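Local coordinates for protein CS1 fimbrial subunit A (Escherichia coli, PDB 4HJI) that forms the major pilin subunit of CS1 fimbriae, the surface filaments with which enterotoxigenic bacteria colonize the epithelium of specific host organs, at residues Val58-Asp63 and Asn119-Thr124. Sequence-based numbering, arbitrary orientation.
Sequences VVHTND and NKVSST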
ATOM      1  N   VAL A  58      -0.308 -11.813  -0.663  1.00 15.37           N
ATOM      2  CA  VAL A  58      -1.457 -12.698  -0.720  1.00 15.99           C
ATOM      3  C   VAL A  58      -2.433 -12.316   0.379  1.00 15.87           C
ATOM      4  O   VAL A  58      -2.023 -11.858   1.437  1.00 15.42           O
ATOM      5  CB  VAL A  58      -1.091 -14.193  -0.571  1.00 16.83           C
ATOM      6  CG1 VAL A  58      -0.333 -14.673  -1.798  1.00 17.25           C
ATOM      7  CG2 VAL A  58      -0.312 -14.462   0.719  1.00 16.78           C
ATOM      8  N   VAL A  59      -3.725 -12.499   0.099  1.00 16.34           N
ATOM      9  CA  VAL A  59      -4.765 -12.269   1.067  1.00 16.55           C
ATOM     10  C   VAL A  59      -5.100 -13.584   1.761  1.00 17.57           C
ATOM     11  O   VAL A  59      -5.323 -14.599   1.102  1.00 18.15           O
ATOM     12  CB  VAL A  59      -6.026 -11.676   0.396  1.00 16.72           C
ATOM     13  CG1 VAL A  59      -7.150 -11.558   1.409  1.00 17.11           C
ATOM     14  CG2 VAL A  59      -5.690 -10.328  -0.209  1.00 15.96           C
ATOM     15  N   HIS A  60      -5.107 -13.557   3.102  1.00 17.95           N
ATOM     16  CA  HIS A  60      -5.569 -14.676   3.912  1.00 19.33           C
ATOM     17  C   HIS A  60      -6.949 -14.379   4.454  1.00 20.06           C
ATOM     18  O   HIS A  60      -7.195 -13.279   4.917  1.00 19.86           O
ATOM     19  CB  HIS A  60      -4.682 -14.882   5.112  1.00 19.48           C
ATOM     20  CG  HIS A  60      -3.386 -15.523   4.799  1.00 19.61           C
ATOM     21  ND1 HIS A  60      -2.901 -16.587   5.525  1.00 20.59           N
ATOM     22  CD2 HIS A  60      -2.443 -15.231   3.873  1.00 19.10           C
ATOM     23  CE1 HIS A  60      -1.731 -16.951   5.033  1.00 20.52           C
ATOM     24  NE2 HIS A  60      -1.425 -16.137   4.041  1.00 19.65           N
ATOM     25  N   THR A  61      -7.845 -15.350   4.389  1.00 21.39           N
ATOM     26  CA  THR A  61      -9.169 -15.155   4.946  1.00 22.31           C
ATOM     27  C   THR A  61      -9.661 -16.406   5.636  1.00 23.97           C
ATOM     28  O   THR A  61      -9.198 -17.505   5.327  1.00 24.46           O
ATOM     29  CB  THR A  61     -10.163 -14.730   3.844  1.00 22.39           C
ATOM     30  OG1 THR A  61     -11.453 -14.455   4.412  1.00 23.03           O
ATOM     31  CG2 THR A  61     -10.287 -15.810   2.744  1.00 23.08           C
ATOM     32  N   ASN A  62     -10.616 -16.222   6.547  1.00 25.12           N
ATOM     33  CA  ASN A  62     -11.349 -17.336   7.146  1.00 27.02           C
ATOM     34  C   ASN A  62     -12.678 -17.638   6.456  1.00 28.16           C
ATOM     35  O   ASN A  62     -13.427 -18.483   6.934  1.00 29.52           O
ATOM     36  CB  ASN A  62     -11.578 -17.100   8.647  1.00 27.72           C
ATOM     37  CG  ASN A  62     -12.638 -16.054   8.933  1.00 27.95           C
ATOM     38  OD1 ASN A  62     -13.295 -15.523   8.022  1.00 27.69           O
ATOM     39  ND2 ASN A  62     -12.813 -15.746  10.213  1.00 28.58           N
ATOM     40  N   ASP A  63     -12.964 -16.944   5.352  1.00 27.72           N
ATOM     41  CA  ASP A  63     -14.139 -17.236   4.533  1.00 28.91           C
ATOM     42  C   ASP A  63     -13.872 -16.936   3.063  1.00 28.44           C
ATOM     43  O   ASP A  63     -13.880 -15.777   2.621  1.00 27.43           O
ATOM     44  CB  ASP A  63     -15.371 -16.478   5.022  1.00 29.53           C
ATOM     45  CG  ASP A  63     -16.665 -16.961   4.358  1.00 30.90           C
ATOM     46  OD1 ASP A  63     -16.617 -17.743   3.378  1.00 31.29           O
ATOM     47  OD2 ASP A  63     -17.750 -16.560   4.823  1.00 31.86           O
ATOM     48  N   ASN A 119      -7.917 -22.565   6.436  0.50 29.55           N
ATOM     49  CA  ASN A 119      -8.181 -21.290   5.808  0.50 27.96           C
ATOM     50  C   ASN A 119      -7.639 -21.234   4.381  0.50 27.01           C
ATOM     51  O   ASN A 119      -7.200 -22.242   3.824  0.50 27.58           O
ATOM     52  CB  ASN A 119      -7.672 -20.160   6.700  0.50 26.96           C
ATOM     53  CG  ASN A 119      -8.725 -19.696   7.678  0.50 27.35           C
ATOM     54  OD1 ASN A 119      -8.630 -18.619   8.253  0.50 26.68           O
ATOM     55  ND2 ASN A 119      -9.752 -20.494   7.842  0.50 28.69           N
ATOM     56  N   LYS A 120      -7.701 -20.047   3.796  1.00 25.48           N
ATOM     57  CA  LYS A 120      -7.691 -19.891   2.367  1.00 24.88           C
ATOM     58  C   LYS A 120      -6.781 -18.732   2.022  1.00 23.09           C
ATOM     59  O   LYS A 120      -6.759 -17.726   2.735  1.00 22.09           O
ATOM     60  CB  LYS A 120      -9.123 -19.616   1.902  1.00 25.44           C
ATOM     61  CG  LYS A 120     -10.035 -20.842   1.970  1.00 27.19           C
ATOM     62  CD  LYS A 120     -10.139 -21.550   0.623  1.00 27.95           C
ATOM     63  CE  LYS A 120     -11.296 -22.536   0.564  1.00 29.68           C
ATOM     64  NZ  LYS A 120     -11.417 -23.388   1.778  1.00 30.74           N
ATOM     65  N   VAL A 121      -5.994 -18.898   0.962  1.00 22.58           N
ATOM     66  CA  VAL A 121      -5.031 -17.881   0.565  1.00 21.29           C
ATOM     67  C   VAL A 121      -5.221 -17.566  -0.909  1.00 21.07           C
ATOM     68  O   VAL A 121      -5.400 -18.470  -1.725  1.00 21.90           O
ATOM     69  CB  VAL A 121      -3.534 -18.276   0.841  1.00 21.23           C
ATOM     70  CG1 VAL A 121      -2.612 -17.077   0.707  0.50 20.05           C
ATOM     71  CG2 VAL A 121      -3.363 -18.989   2.172  0.50 21.85           C
ATOM     72  N   SER A 122      -5.168 -16.278  -1.238  1.00 19.96           N
ATOM     73  CA  SER A 122      -5.372 -15.820  -2.613  1.00 19.90           C
ATOM     74  C   SER A 122      -4.154 -16.125  -3.477  1.00 19.93           C
ATOM     75  O   SER A 122      -3.073 -16.402  -2.963  1.00 19.73           O
ATOM     76  CB  SER A 122      -5.619 -14.308  -2.617  1.00 18.94           C
ATOM     77  OG  SER A 122      -4.410 -13.610  -2.364  1.00 17.96           O
ATOM     78  N   SER A 123      -4.321 -16.076  -4.796  1.00 20.34           N
ATOM     79  CA  SER A 123      -3.167 -16.022  -5.679  1.00 20.36           C
ATOM     80  C   SER A 123      -2.435 -14.695  -5.441  1.00 19.27           C
ATOM     81  O   SER A 123      -2.957 -13.794  -4.785  1.00 18.45           O
ATOM     82  CB  SER A 123      -3.613 -16.118  -7.141  1.00 21.20           C
ATOM     83  OG  SER A 123      -4.540 -15.091  -7.413  1.00 20.90           O
ATOM     84  N   THR A 124      -1.235 -14.569  -5.997  1.00 19.37           N
ATOM     85  CA  THR A 124      -0.425 -13.377  -5.772  1.00 18.68           C
ATOM     86  C   THR A 124      -1.087 -12.118  -6.327  1.00 18.33           C
ATOM     87  O   THR A 124      -1.554 -12.100  -7.476  1.00 18.97           O
ATOM     88  CB  THR A 124       0.999 -13.550  -6.340  1.00 19.08           C
ATOM     89  OG1 THR A 124       1.603 -14.685  -5.720  1.00 19.84           O
ATOM     90  CG2 THR A 124       1.850 -12.334  -6.087  1.00 18.33           C
TER
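An antiparallel pairing of strand 49-61 with strand 119-131 joins V58-D63 to N119-T124, the local strand directions running 165° apart. T61 and K120 form the hydrogen-bonded pair: T61 N donates to K120 O at 3.1 Å, while the return bond from K120 N to T61 O is weak. H60 faces V121 as a non-hydrogen-bonded pair, and S122 N gives a bond to V59 O in the carbonyl plane. The ladder then changes character, because V59 N is met by a side chain: it donates to S122 OG at 2.8 Å, nearly straight at 171°. That hydroxyl lies between its own backbone N and carbonyl carbon (chi1 74°), which swings it toward V59, and it donates in turn to S123 O, so the hydroxyl of the buried S122 both accepts and donates. On the H60 side of the sheet, in the V121 conformer described here, V121 CG2 sits over one face of the imidazole, 3.9 Å from the centroid and nearly over its centre, a CH-pi contact. In that conformer V121 CG1 lies 3.5 Å from V58 CG2, and that same V58 methyl lies at the ring edge, in plane. At the strand's end, T61 OG1 accepts from D63 N in an ST turn, and N62 OD1 is held by K156. Strand 25-29 bonds to V58 and H60 through L28 and D26, placing this ladder within the Ig-like beta-sandwich typical of chaperone-usher pilins.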